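PDB 5O6M: Polyphosphate:AMP phosphotransferase, which uses inorganic polyphosphate as phosphate donor to convert AMP to ADP and ADP to ATP, and also accepts other nucleoside mono- and diphosphates. Local coordinates for residues 61-66 against 120-125; 124-129 against 208-213; 152-157 against 219-224. The protein carries 1 engineered substitution. All coordinates share one frame; numbering follows the deposited sequence.

Contact 1: residues 61-66 against 120-125; sequences VLQAMD and FDRSHY. Engineered in segment 120-125: Asp-121 (natural residue Asn). With ATP (adenosine-5'-triphosphate), chain X.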
loop_
_atom_site.group_PDB
_atom_site.type_symbol
_atom_site.label_atom_id
_atom_site.label_comp_id
_atom_site.label_asym_id
_atom_site.label_seq_id
_atom_site.Cartn_x
_atom_site.Cartn_y
_atom_site.Cartn_z
ATOM N N VAL D 61 -12.138 -11.745 -13.625
ATOM C CA VAL D 61 -11.710 -12.806 -12.719
ATOM C C VAL D 61 -11.424 -14.068 -13.524
ATOM O O VAL D 61 -12.212 -14.448 -14.401
ATOM C CB VAL D 61 -12.776 -13.078 -11.644
ATOM C CG1 VAL D 61 -12.341 -14.226 -10.742
ATOM C CG2 VAL D 61 -13.028 -11.823 -10.825
ATOM N N LEU D 62 -10.277 -14.694 -13.254
ATOM C CA LEU D 62 -9.885 -15.956 -13.873
ATOM C C LEU D 62 -9.650 -16.991 -12.782
ATOM O O LEU D 62 -8.797 -16.791 -11.909
ATOM C CB LEU D 62 -8.626 -15.781 -14.723
ATOM C CG LEU D 62 -8.703 -14.823 -15.911
ATOM C CD1 LEU D 62 -7.381 -14.819 -16.645
ATOM C CD2 LEU D 62 -9.831 -15.220 -16.847
ATOM N N GLN D 63 -10.405 -18.087 -12.827
ATOM C CA GLN D 63 -10.175 -19.235 -11.961
ATOM C C GLN D 63 -10.188 -20.504 -12.806
ATOM O O GLN D 63 -10.898 -20.590 -13.811
ATOM C CB GLN D 63 -11.229 -19.324 -10.841
ATOM C CG GLN D 63 -11.172 -18.195 -9.799
ATOM C CD GLN D 63 -10.037 -18.336 -8.784
ATOM O OE1 GLN D 63 -9.635 -17.357 -8.154
ATOM N NE2 GLN D 63 -9.542 -19.555 -8.600
ATOM N N ALA D 64 -9.391 -21.487 -12.398
ATOM C CA ALA D 64 -9.320 -22.746 -13.130
ATOM C C ALA D 64 -8.605 -23.775 -12.271
ATOM O O ALA D 64 -7.874 -23.431 -11.337
ATOM C CB ALA D 64 -8.601 -22.581 -14.474
ATOM N N MET D 65 -8.843 -25.046 -12.586
ATOM C CA MET D 65 -7.984 -26.092 -12.056
ATOM C C MET D 65 -6.543 -25.817 -12.466
ATOM O O MET D 65 -6.275 -25.132 -13.459
ATOM C CB MET D 65 -8.424 -27.465 -12.571
ATOM C CG MET D 65 -9.851 -27.861 -12.212
ATOM S SD MET D 65 -10.137 -28.011 -10.436
ATOM C CE MET D 65 -8.761 -29.049 -9.956
ATOM N N ASP D 66 -5.604 -26.356 -11.687
ATOM C CA ASP D 66 -4.195 -26.184 -12.014
ATOM C C ASP D 66 -3.935 -26.645 -13.441
ATOM O O ASP D 66 -4.406 -27.707 -13.859
ATOM C CB ASP D 66 -3.323 -26.965 -11.032
ATOM C CG ASP D 66 -3.497 -26.500 -9.601
ATOM O OD1 ASP D 66 -3.863 -25.322 -9.399
ATOM O OD2 ASP D 66 -3.270 -27.313 -8.680
ATOM N N PHE D 120 -7.779 -10.461 -12.321
ATOM C CA PHE D 120 -7.445 -11.224 -11.124
ATOM C C PHE D 120 -6.974 -12.609 -11.554
ATOM O O PHE D 120 -7.771 -13.433 -12.015
ATOM C CB PHE D 120 -8.639 -11.307 -10.176
ATOM C CG PHE D 120 -8.792 -10.104 -9.281
ATOM C CD1 PHE D 120 -7.972 -8.996 -9.433
ATOM C CD2 PHE D 120 -9.743 -10.092 -8.270
ATOM C CE1 PHE D 120 -8.109 -7.890 -8.601
ATOM C CE2 PHE D 120 -9.884 -8.993 -7.438
ATOM C CZ PHE D 120 -9.068 -7.892 -7.602
ATOM N N ASP D 121 -5.672 -12.852 -11.427
ATOM C CA ASP D 121 -5.084 -14.167 -11.676
ATOM C C ASP D 121 -5.226 -14.948 -10.377
ATOM O O ASP D 121 -4.390 -14.858 -9.476
ATOM C CB ASP D 121 -3.634 -14.029 -12.125
ATOM C CG ASP D 121 -2.881 -15.344 -12.099
ATOM O OD1 ASP D 121 -3.521 -16.405 -12.234
ATOM O OD2 ASP D 121 -1.642 -15.312 -11.946
ATOM N N ARG D 122 -6.311 -15.721 -10.282
ATOM C CA ARG D 122 -6.820 -16.205 -9.003
ATOM C C ARG D 122 -7.388 -15.018 -8.234
ATOM O O ARG D 122 -7.137 -13.867 -8.605
ATOM C CB ARG D 122 -5.726 -16.917 -8.206
ATOM C CG ARG D 122 -5.264 -18.223 -8.838
ATOM C CD ARG D 122 -4.312 -18.976 -7.923
ATOM N NE ARG D 122 -3.637 -20.063 -8.627
ATOM C CZ ARG D 122 -4.124 -21.293 -8.749
ATOM N NH1 ARG D 122 -5.294 -21.604 -8.205
ATOM N NH2 ARG D 122 -3.435 -22.212 -9.409
ATOM N N SER D 123 -8.155 -15.261 -7.178
ATOM C CA SER D 123 -8.936 -14.177 -6.603
ATOM C C SER D 123 -9.362 -14.543 -5.189
ATOM O O SER D 123 -8.854 -15.497 -4.588
ATOM C CB SER D 123 -10.160 -13.873 -7.471
ATOM O OG SER D 123 -11.066 -14.961 -7.423
ATOM N N HIS D 124 -10.308 -13.760 -4.664
ATOM C CA HIS D 124 -10.949 -14.049 -3.389
ATOM C C HIS D 124 -11.637 -15.407 -3.376
ATOM O O HIS D 124 -11.926 -15.930 -2.294
ATOM C CB HIS D 124 -11.966 -12.948 -3.071
ATOM C CG HIS D 124 -12.816 -12.550 -4.240
ATOM N ND1 HIS D 124 -12.286 -12.050 -5.410
ATOM C CD2 HIS D 124 -14.160 -12.547 -4.408
ATOM C CE1 HIS D 124 -13.263 -11.784 -6.259
ATOM N NE2 HIS D 124 -14.411 -12.072 -5.674
ATOM N N TYR D 125 -11.915 -15.986 -4.546
ATOM C CA TYR D 125 -12.587 -17.278 -4.575
ATOM C C TYR D 125 -11.706 -18.393 -4.029
ATOM O O TYR D 125 -12.233 -19.400 -3.547
ATOM C CB TYR D 125 -13.057 -17.596 -6.000
ATOM C CG TYR D 125 -14.256 -16.760 -6.382
ATOM C CD1 TYR D 125 -15.533 -17.125 -5.984
ATOM C CD2 TYR D 125 -14.109 -15.592 -7.116
ATOM C CE1 TYR D 125 -16.636 -16.355 -6.309
ATOM C CE2 TYR D 125 -15.207 -14.814 -7.449
ATOM C CZ TYR D 125 -16.469 -15.202 -7.040
ATOM O OH TYR D 125 -17.569 -14.439 -7.365
HETATM P PG ATP X . -0.234 -20.456 -10.465
HETATM O O1G ATP X . -1.288 -19.402 -10.258
HETATM O O2G ATP X . -0.784 -21.874 -10.344
HETATM O O3G ATP X . 0.485 -20.320 -11.815
HETATM P PB ATP X . 2.362 -19.789 -9.286
HETATM O O1B ATP X . 3.348 -20.868 -9.060
HETATM O O2B ATP X . 2.562 -18.942 -10.545
HETATM O O3B ATP X . 0.871 -20.345 -9.324
HETATM P PA ATP X . 1.224 -18.192 -7.063
HETATM O O1A ATP X . 0.490 -17.096 -7.728
HETATM O O2A ATP X . 1.991 -17.759 -5.816
HETATM O O3A ATP X . 2.323 -18.788 -8.050
HETATM O "O5'" ATP X . 0.182 -19.348 -6.537
HETATM C "C5'" ATP X . 0.602 -20.290 -5.528
HETATM C "C4'" ATP X . -0.564 -20.934 -4.815
HETATM O "O4'" ATP X . -1.264 -19.982 -3.982
HETATM C "C3'" ATP X . -1.635 -21.600 -5.693
HETATM O "O3'" ATP X . -1.560 -23.013 -5.544
HETATM C "C2'" ATP X . -2.962 -21.063 -5.125
HETATM O "O2'" ATP X . -3.963 -22.065 -4.987
HETATM C "C1'" ATP X . -2.518 -20.580 -3.751
HETATM N N9 ATP X . -3.418 -19.632 -3.103
HETATM C C8 ATP X . -4.000 -18.515 -3.642
HETATM N N7 ATP X . -4.857 -17.920 -2.847
HETATM C C5 ATP X . -4.833 -18.699 -1.700
HETATM C C6 ATP X . -5.533 -18.614 -0.479
HETATM N N6 ATP X . -6.469 -17.697 -0.220
HETATM N N1 ATP X . -5.265 -19.544 0.462
HETATM C C2 ATP X . -4.371 -20.498 0.189
HETATM N N3 ATP X . -3.664 -20.689 -0.927
HETATM C C4 ATP X . -3.943 -19.750 -1.838
HETATM O O HOH W 1 -6.248 -24.209 -8.853
#
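Leu-62 joins strand 57-64 to the end of the parallel strand 117-121 on both sides of its peptide: Leu-62 N donates to Phe-120 O (3.1 Å), and Leu-62 O accepts from Arg-122 N. Beyond this short bridge side chains take over. Gln-63 bends at its second torsion (chi2 -76°), which brings OE1 to the backbone of Arg-122 and Ser-123, where strand 117-121 has ended. There it accepts from Ser-123 OG at 2.9 Å, the hydroxyl tilted out of the carbonyl plane, while NE2 turns to Glu-126 and Tyr-210. Ser-123 OG, placed between its own N and carbonyl carbon (chi1 68°), also accepts from Tyr-125 N at 3.2 Å, forming an ST turn; Val-61 CG1 packs against the same hydroxyl. Arg-122 runs extended from CG to NE, which carries its guanidinium to the gamma-phosphate and to Asp-66. It meets the phosphate in a fork, NE to O1G of ATP at 2.9 Å and NH2 to O2G at 2.8 Å, both nearly straight. NH2 also makes a salt bridge to Asp-66 OD1 (3.1 Å), which lies close to the guanidinium plane although the carboxylate is turned 68° against it. A water links Arg-122 NH1 to Asp-66 OD1 and Ala-64 O, and ribose C2' lies over one face. A leucine in place of Arg-122 would probably leave the gamma-phosphate without this two-pronged grip and Asp-66 without its charged mate. The engineered Asp-121, asparagine in nature, lies on the same face of the sheet as Leu-62 and pairs with Lys-70. With Asp-66 at its edge, Glu-126 on NH1 and phosphate oxygens ahead, the guanidinium is gripped from several directions and held against rotation; its positive charge probably offsets negative charge on the terminal phosphate.

Contact 2: residues 124-129 against 208-213; sequences HYEDVL and EAYEAA. With ATP (adenosine-5'-triphosphate), chain X.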
loop_
_atom_site.group_PDB
_atom_site.type_symbol
_atom_site.label_atom_id
_atom_site.label_comp_id
_atom_site.label_asym_id
_atom_site.label_seq_id
_atom_site.Cartn_x
_atom_site.Cartn_y
_atom_site.Cartn_z
ATOM N N HIS D 124 -10.308 -13.760 -4.664
ATOM C CA HIS D 124 -10.949 -14.049 -3.389
ATOM C C HIS D 124 -11.637 -15.407 -3.376
ATOM O O HIS D 124 -11.926 -15.930 -2.294
ATOM C CB HIS D 124 -11.966 -12.948 -3.071
ATOM C CG HIS D 124 -12.816 -12.550 -4.240
ATOM N ND1 HIS D 124 -12.286 -12.050 -5.410
ATOM C CD2 HIS D 124 -14.160 -12.547 -4.408
ATOM C CE1 HIS D 124 -13.263 -11.784 -6.259
ATOM N NE2 HIS D 124 -14.411 -12.072 -5.674
ATOM N N TYR D 125 -11.915 -15.986 -4.546
ATOM C CA TYR D 125 -12.587 -17.278 -4.575
ATOM C C TYR D 125 -11.706 -18.393 -4.029
ATOM O O TYR D 125 -12.233 -19.400 -3.547
ATOM C CB TYR D 125 -13.057 -17.596 -6.000
ATOM C CG TYR D 125 -14.256 -16.760 -6.382
ATOM C CD1 TYR D 125 -15.533 -17.125 -5.984
ATOM C CD2 TYR D 125 -14.109 -15.592 -7.116
ATOM C CE1 TYR D 125 -16.636 -16.355 -6.309
ATOM C CE2 TYR D 125 -15.207 -14.814 -7.449
ATOM C CZ TYR D 125 -16.469 -15.202 -7.040
ATOM O OH TYR D 125 -17.569 -14.439 -7.365
ATOM N N GLU D 126 -10.382 -18.219 -4.051
ATOM C CA GLU D 126 -9.499 -19.197 -3.424
ATOM C C GLU D 126 -9.826 -19.405 -1.951
ATOM O O GLU D 126 -9.497 -20.460 -1.398
ATOM C CB GLU D 126 -8.038 -18.769 -3.583
ATOM C CG GLU D 126 -7.546 -18.756 -5.022
ATOM C CD GLU D 126 -7.379 -20.154 -5.598
ATOM O OE1 GLU D 126 -7.133 -21.096 -4.814
ATOM O OE2 GLU D 126 -7.486 -20.311 -6.834
ATOM N N ASP D 127 -10.452 -18.426 -1.296
ATOM C CA ASP D 127 -10.796 -18.558 0.114
ATOM C C ASP D 127 -12.073 -19.359 0.348
ATOM O O ASP D 127 -12.493 -19.497 1.503
ATOM C CB ASP D 127 -10.909 -17.175 0.761
ATOM C CG ASP D 127 -9.556 -16.504 0.933
ATOM O OD1 ASP D 127 -8.757 -16.985 1.765
ATOM O OD2 ASP D 127 -9.284 -15.501 0.240
ATOM N N VAL D 128 -12.697 -19.883 -0.708
ATOM C CA VAL D 128 -13.743 -20.890 -0.569
ATOM C C VAL D 128 -13.422 -22.047 -1.508
ATOM O O VAL D 128 -14.294 -22.863 -1.831
ATOM C CB VAL D 128 -15.140 -20.317 -0.861
ATOM C CG1 VAL D 128 -15.508 -19.262 0.174
ATOM C CG2 VAL D 128 -15.212 -19.778 -2.282
ATOM N N LEU D 129 -12.170 -22.125 -1.953
ATOM C CA LEU D 129 -11.732 -23.217 -2.817
ATOM C C LEU D 129 -10.655 -24.033 -2.114
ATOM O O LEU D 129 -10.967 -24.968 -1.370
ATOM C CB LEU D 129 -11.217 -22.680 -4.156
ATOM C CG LEU D 129 -12.256 -22.029 -5.071
ATOM C CD1 LEU D 129 -11.574 -21.318 -6.226
ATOM C CD2 LEU D 129 -13.235 -23.076 -5.591
ATOM N N GLU D 208 -16.142 -30.058 -6.754
ATOM C CA GLU D 208 -17.303 -29.770 -5.919
ATOM C C GLU D 208 -17.253 -28.345 -5.385
ATOM O O GLU D 208 -18.270 -27.641 -5.371
ATOM C CB GLU D 208 -17.381 -30.780 -4.775
ATOM C CG GLU D 208 -17.671 -32.197 -5.237
ATOM C CD GLU D 208 -17.435 -33.232 -4.157
ATOM O OE1 GLU D 208 -17.050 -32.847 -3.033
ATOM O OE2 GLU D 208 -17.628 -34.434 -4.436
ATOM N N ALA D 209 -16.076 -27.903 -4.934
ATOM C CA ALA D 209 -15.948 -26.542 -4.425
ATOM C C ALA D 209 -16.250 -25.521 -5.515
ATOM O O ALA D 209 -16.908 -24.505 -5.257
ATOM C CB ALA D 209 -14.550 -26.323 -3.850
ATOM N N TYR D 210 -15.780 -25.772 -6.739
ATOM C CA TYR D 210 -16.060 -24.839 -7.824
ATOM C C TYR D 210 -17.553 -24.767 -8.121
ATOM O O TYR D 210 -18.100 -23.676 -8.318
ATOM C CB TYR D 210 -15.272 -25.221 -9.075
ATOM C CG TYR D 210 -13.934 -24.523 -9.179
ATOM C CD1 TYR D 210 -13.863 -23.153 -9.404
ATOM C CD2 TYR D 210 -12.742 -25.229 -9.065
ATOM C CE1 TYR D 210 -12.644 -22.503 -9.505
ATOM C CE2 TYR D 210 -11.516 -24.589 -9.165
ATOM C CZ TYR D 210 -11.475 -23.225 -9.386
ATOM O OH TYR D 210 -10.263 -22.581 -9.487
ATOM N N GLU D 211 -18.234 -25.913 -8.154
ATOM C CA GLU D 211 -19.674 -25.889 -8.386
ATOM C C GLU D 211 -20.391 -25.139 -7.270
ATOM O O GLU D 211 -21.311 -24.354 -7.528
ATOM C CB GLU D 211 -20.218 -27.310 -8.531
ATOM C CG GLU D 211 -21.714 -27.351 -8.819
ATOM C CD GLU D 211 -22.231 -28.752 -9.088
ATOM O OE1 GLU D 211 -22.718 -29.406 -8.141
ATOM O OE2 GLU D 211 -22.144 -29.197 -10.254
ATOM N N ALA D 212 -19.991 -25.377 -6.020
ATOM C CA ALA D 212 -20.597 -24.662 -4.902
ATOM C C ALA D 212 -20.333 -23.166 -5.013
ATOM O O ALA D 212 -21.249 -22.347 -4.878
ATOM C CB ALA D 212 -20.065 -25.212 -3.579
ATOM N N ALA D 213 -19.073 -22.791 -5.247
ATOM C CA ALA D 213 -18.727 -21.379 -5.370
ATOM C C ALA D 213 -19.486 -20.726 -6.519
ATOM O O ALA D 213 -20.057 -19.641 -6.365
ATOM C CB ALA D 213 -17.219 -21.224 -5.563
HETATM P PG ATP X . -0.234 -20.456 -10.465
HETATM O O1G ATP X . -1.288 -19.402 -10.258
HETATM O O2G ATP X . -0.784 -21.874 -10.344
HETATM O O3G ATP X . 0.485 -20.320 -11.815
HETATM P PB ATP X . 2.362 -19.789 -9.286
HETATM O O1B ATP X . 3.348 -20.868 -9.060
HETATM O O2B ATP X . 2.562 -18.942 -10.545
HETATM O O3B ATP X . 0.871 -20.345 -9.324
HETATM P PA ATP X . 1.224 -18.192 -7.063
HETATM O O1A ATP X . 0.490 -17.096 -7.728
HETATM O O2A ATP X . 1.991 -17.759 -5.816
HETATM O O3A ATP X . 2.323 -18.788 -8.050
HETATM O "O5'" ATP X . 0.182 -19.348 -6.537
HETATM C "C5'" ATP X . 0.602 -20.290 -5.528
HETATM C "C4'" ATP X . -0.564 -20.934 -4.815
HETATM O "O4'" ATP X . -1.264 -19.982 -3.982
HETATM C "C3'" ATP X . -1.635 -21.600 -5.693
HETATM O "O3'" ATP X . -1.560 -23.013 -5.544
HETATM C "C2'" ATP X . -2.962 -21.063 -5.125
HETATM O "O2'" ATP X . -3.963 -22.065 -4.987
HETATM C "C1'" ATP X . -2.518 -20.580 -3.751
HETATM N N9 ATP X . -3.418 -19.632 -3.103
HETATM C C8 ATP X . -4.000 -18.515 -3.642
HETATM N N7 ATP X . -4.857 -17.920 -2.847
HETATM C C5 ATP X . -4.833 -18.699 -1.700
HETATM C C6 ATP X . -5.533 -18.614 -0.479
HETATM N N6 ATP X . -6.469 -17.697 -0.220
HETATM N N1 ATP X . -5.265 -19.544 0.462
HETATM C C2 ATP X . -4.371 -20.498 0.189
HETATM N N3 ATP X . -3.664 -20.689 -0.927
HETATM C C4 ATP X . -3.943 -19.750 -1.838
HETATM O O HOH W 2 -16.452 -23.556 -2.819
#
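Leu-129 drives both of its methyls against Tyr-210 of helix 203-217. CD2 sits squarely over the ring, 3.8 Å from the centroid of Tyr-210 and only 9° off the normal, a CH-pi contact. CD1 reaches farther along the same ring, 3.6 Å from Tyr-210 CE1 and close to OH. CG beside the backbone N (chi1 -67°) and an extended second torsion set the isobutyl group across the tyrosine at about a right angle, with both methyls on its ring. CD2 also touches Ala-209 CB at 3.9 Å, where the small side chain lets the loop come near the helix. In this P-loop-type kinase fold, the 3-10 segment 124-127 follows strand 117-121, and Leu-129 is the N-cap residue of helix 130-133. One side of the segment thus meets helix 203-217 while the other serves the nucleotide: Asp-127 OD1 accepts a weak bond from ATP N6, and Glu-126 OE1 a weak one from the ribose O2', the other oxygen, OE2, being held by Gln-63 and Arg-122. Toward Ala-213 the fit is looser. Val-128 CG2 stops 4.1 Å from Ala-213 CB, and Tyr-125 CD1 lies 4.5 Å from that methyl, approaching obliquely. No direct hydrogen bond joins the segments; instead a water donates to Ala-209 O at 2.7 Å, its second leg, to Val-128 O, being too short to trust.

Contact 3: residues 152-157 against 219-224; sequences FERMLA and TEYAPW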
loop_
_atom_site.group_PDB
_atom_site.type_symbol
_atom_site.label_atom_id
_atom_site.label_comp_id
_atom_site.label_asym_id
_atom_site.label_seq_id
_atom_site.Cartn_x
_atom_site.Cartn_y
_atom_site.Cartn_z
ATOM N N PHE D 152 -19.837 -8.325 -1.347
ATOM C CA PHE D 152 -18.662 -7.579 -1.776
ATOM C C PHE D 152 -18.757 -7.222 -3.252
ATOM O O PHE D 152 -18.533 -6.070 -3.641
ATOM C CB PHE D 152 -17.400 -8.396 -1.497
ATOM C CG PHE D 152 -16.144 -7.782 -2.042
ATOM C CD1 PHE D 152 -15.731 -6.526 -1.625
ATOM C CD2 PHE D 152 -15.363 -8.471 -2.954
ATOM C CE1 PHE D 152 -14.571 -5.960 -2.122
ATOM C CE2 PHE D 152 -14.199 -7.912 -3.455
ATOM C CZ PHE D 152 -13.804 -6.655 -3.039
ATOM N N GLU D 153 -19.111 -8.198 -4.088
ATOM C CA GLU D 153 -19.233 -7.930 -5.516
ATOM C C GLU D 153 -20.439 -7.050 -5.818
ATOM O O GLU D 153 -20.390 -6.240 -6.750
ATOM C CB GLU D 153 -19.289 -9.245 -6.297
ATOM C CG GLU D 153 -17.967 -10.011 -6.257
ATOM C CD GLU D 153 -18.026 -11.351 -6.969
ATOM O OE1 GLU D 153 -19.101 -11.694 -7.504
ATOM O OE2 GLU D 153 -16.994 -12.065 -6.986
ATOM N N ARG D 154 -21.523 -7.182 -5.045
ATOM C CA ARG D 154 -22.656 -6.280 -5.233
ATOM C C ARG D 154 -22.249 -4.832 -5.000
ATOM O O ARG D 154 -22.633 -3.940 -5.764
ATOM C CB ARG D 154 -23.811 -6.650 -4.303
ATOM C CG ARG D 154 -24.961 -5.650 -4.391
ATOM C CD ARG D 154 -25.894 -5.726 -3.195
ATOM N NE ARG D 154 -26.562 -7.017 -3.090
ATOM C CZ ARG D 154 -27.734 -7.281 -3.656
ATOM N NH1 ARG D 154 -28.358 -6.338 -4.351
ATOM N NH2 ARG D 154 -28.286 -8.479 -3.525
ATOM N N MET D 155 -21.478 -4.579 -3.944
ATOM C CA MET D 155 -21.018 -3.224 -3.666
ATOM C C MET D 155 -20.130 -2.712 -4.795
ATOM O O MET D 155 -20.279 -1.574 -5.254
ATOM C CB MET D 155 -20.284 -3.196 -2.319
ATOM C CG MET D 155 -19.741 -1.837 -1.904
ATOM S SD MET D 155 -18.123 -1.504 -2.625
ATOM C CE MET D 155 -17.201 -2.948 -2.102
ATOM N N LEU D 156 -19.194 -3.544 -5.258
ATOM C CA LEU D 156 -18.333 -3.161 -6.373
ATOM C C LEU D 156 -19.146 -2.758 -7.596
ATOM O O LEU D 156 -18.864 -1.738 -8.236
ATOM C CB LEU D 156 -17.388 -4.310 -6.721
ATOM C CG LEU D 156 -16.253 -4.588 -5.740
ATOM C CD1 LEU D 156 -15.382 -5.712 -6.267
ATOM C CD2 LEU D 156 -15.428 -3.328 -5.537
ATOM N N ALA D 157 -20.150 -3.564 -7.951
ATOM C CA ALA D 157 -20.927 -3.281 -9.154
ATOM C C ALA D 157 -21.769 -2.022 -8.978
ATOM O O ALA D 157 -21.791 -1.150 -9.855
ATOM C CB ALA D 157 -21.805 -4.483 -9.505
ATOM N N THR D 219 -24.401 -13.980 -9.934
ATOM C CA THR D 219 -25.519 -13.063 -9.783
ATOM C C THR D 219 -25.655 -12.234 -11.052
ATOM O O THR D 219 -24.828 -12.305 -11.962
ATOM C CB THR D 219 -25.339 -12.142 -8.572
ATOM O OG1 THR D 219 -24.163 -11.348 -8.753
ATOM C CG2 THR D 219 -25.193 -12.963 -7.303
ATOM N N GLU D 220 -26.720 -11.435 -11.106
ATOM C CA GLU D 220 -26.964 -10.598 -12.275
ATOM C C GLU D 220 -26.031 -9.398 -12.321
ATOM O O GLU D 220 -25.828 -8.829 -13.399
ATOM C CB GLU D 220 -28.420 -10.127 -12.301
ATOM C CG GLU D 220 -29.378 -11.032 -11.547
ATOM C CD GLU D 220 -29.240 -10.888 -10.045
ATOM O OE1 GLU D 220 -29.205 -9.734 -9.566
ATOM O OE2 GLU D 220 -29.139 -11.923 -9.351
ATOM N N TYR D 221 -25.471 -8.995 -11.183
ATOM C CA TYR D 221 -24.455 -7.955 -11.166
ATOM C C TYR D 221 -23.039 -8.507 -11.282
ATOM O O TYR D 221 -22.109 -7.723 -11.495
ATOM C CB TYR D 221 -24.553 -7.119 -9.884
ATOM C CG TYR D 221 -24.508 -7.931 -8.609
ATOM C CD1 TYR D 221 -23.296 -8.387 -8.102
ATOM C CD2 TYR D 221 -25.663 -8.209 -7.891
ATOM C CE1 TYR D 221 -23.238 -9.128 -6.938
ATOM C CE2 TYR D 221 -25.615 -8.943 -6.718
ATOM C CZ TYR D 221 -24.398 -9.401 -6.249
ATOM O OH TYR D 221 -24.331 -10.135 -5.086
ATOM N N ALA D 222 -22.854 -9.824 -11.153
ATOM C CA ALA D 222 -21.526 -10.439 -11.206
ATOM C C ALA D 222 -21.644 -11.866 -11.730
ATOM O O ALA D 222 -21.532 -12.839 -10.976
ATOM C CB ALA D 222 -20.860 -10.410 -9.832
ATOM N N PRO D 223 -21.857 -12.025 -13.033
ATOM C CA PRO D 223 -22.078 -13.363 -13.589
ATOM C C PRO D 223 -20.801 -14.187 -13.679
ATOM O O PRO D 223 -19.701 -13.668 -13.888
ATOM C CB PRO D 223 -22.627 -13.066 -14.989
ATOM C CG PRO D 223 -21.979 -11.765 -15.352
ATOM C CD PRO D 223 -21.933 -10.976 -14.065
ATOM N N TRP D 224 -20.970 -15.499 -13.513
ATOM C CA TRP D 224 -19.938 -16.469 -13.847
ATOM C C TRP D 224 -20.158 -16.983 -15.262
ATOM O O TRP D 224 -21.294 -17.229 -15.678
ATOM C CB TRP D 224 -19.951 -17.645 -12.871
ATOM C CG TRP D 224 -19.153 -17.429 -11.626
ATOM C CD1 TRP D 224 -19.632 -17.062 -10.404
ATOM C CD2 TRP D 224 -17.735 -17.590 -11.472
ATOM N NE1 TRP D 224 -18.601 -16.974 -9.497
ATOM C CE2 TRP D 224 -17.426 -17.291 -10.127
ATOM C CE3 TRP D 224 -16.698 -17.947 -12.340
ATOM C CZ2 TRP D 224 -16.122 -17.340 -9.629
ATOM C CZ3 TRP D 224 -15.401 -17.999 -11.844
ATOM C CH2 TRP D 224 -15.127 -17.694 -10.502
#
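Tyr-221 lays its ring against the backbone of helix 145-158 at Arg-154, while Thr-219, two residues earlier, backs it from behind. Thr-219 OG1 lies over the centre of the ring's far face, 2.9 Å above its plane; Thr-219 N bonds to Ala-222 O, with a weak bond back from Ala-222 N. Tyr-221 then puts CG between its own N and carbonyl carbon (chi1 54°), a conformation that swings the ring toward the helix. Arg-154 CA stands over this face, 3.7 Å from the centroid of the Tyr-221 ring and 25° off the normal, a CH-pi contact; Arg-154 CB comes within 3.4 Å of Tyr-221 CZ. The arginine bends at chi3, and Tyr-221 CE2 comes to lie over one face of its guanidinium, the planes 50° apart. The phenol OH bonds to Arg-150 O, one turn back on the helix, and Tyr-221 CB packs on Ala-157 CB at 3.8 Å. Ala-222 follows, its methyl 3.2 Å from Glu-153 OE1, an oxygen whose charge is met by Lys-165. Beyond Pro-223, Trp-224 opens strand 224-228 and turns its ring edge-to-face with Tyr-125. Tyr-221 thus joins helix 145-158 to the loop leading from helix 203-217 into an outermost strand of the sheet, a helix-to-loop junction of the alpha/beta P-loop kinase core.

Contacts 1 and 2 lie about 10 Å apart between centres and share His-124 and Tyr-125. The loop after strand 117-121 runs through both: Arg-122 of contact 1 grips the gamma-phosphate, and Glu-126 and Asp-127 of contact 2 make weak bonds to ribose and adenine. Gln-63 NE2 to Glu-126 OE2 (2.8 Å) and Ala-64 O to Tyr-210 OH (3.1 Å), both probable hydrogen bonds, couple them. Contact 3 stands about 16 Å from either centre, and the side chain of Glu-153 is about 14 Å from ATP. It is tied in through that glutamate: His-124 NE2 lies 2.9 Å from Glu-153 OE2, while Tyr-125 CZ packs 3.4 Å from Trp-224 CZ2.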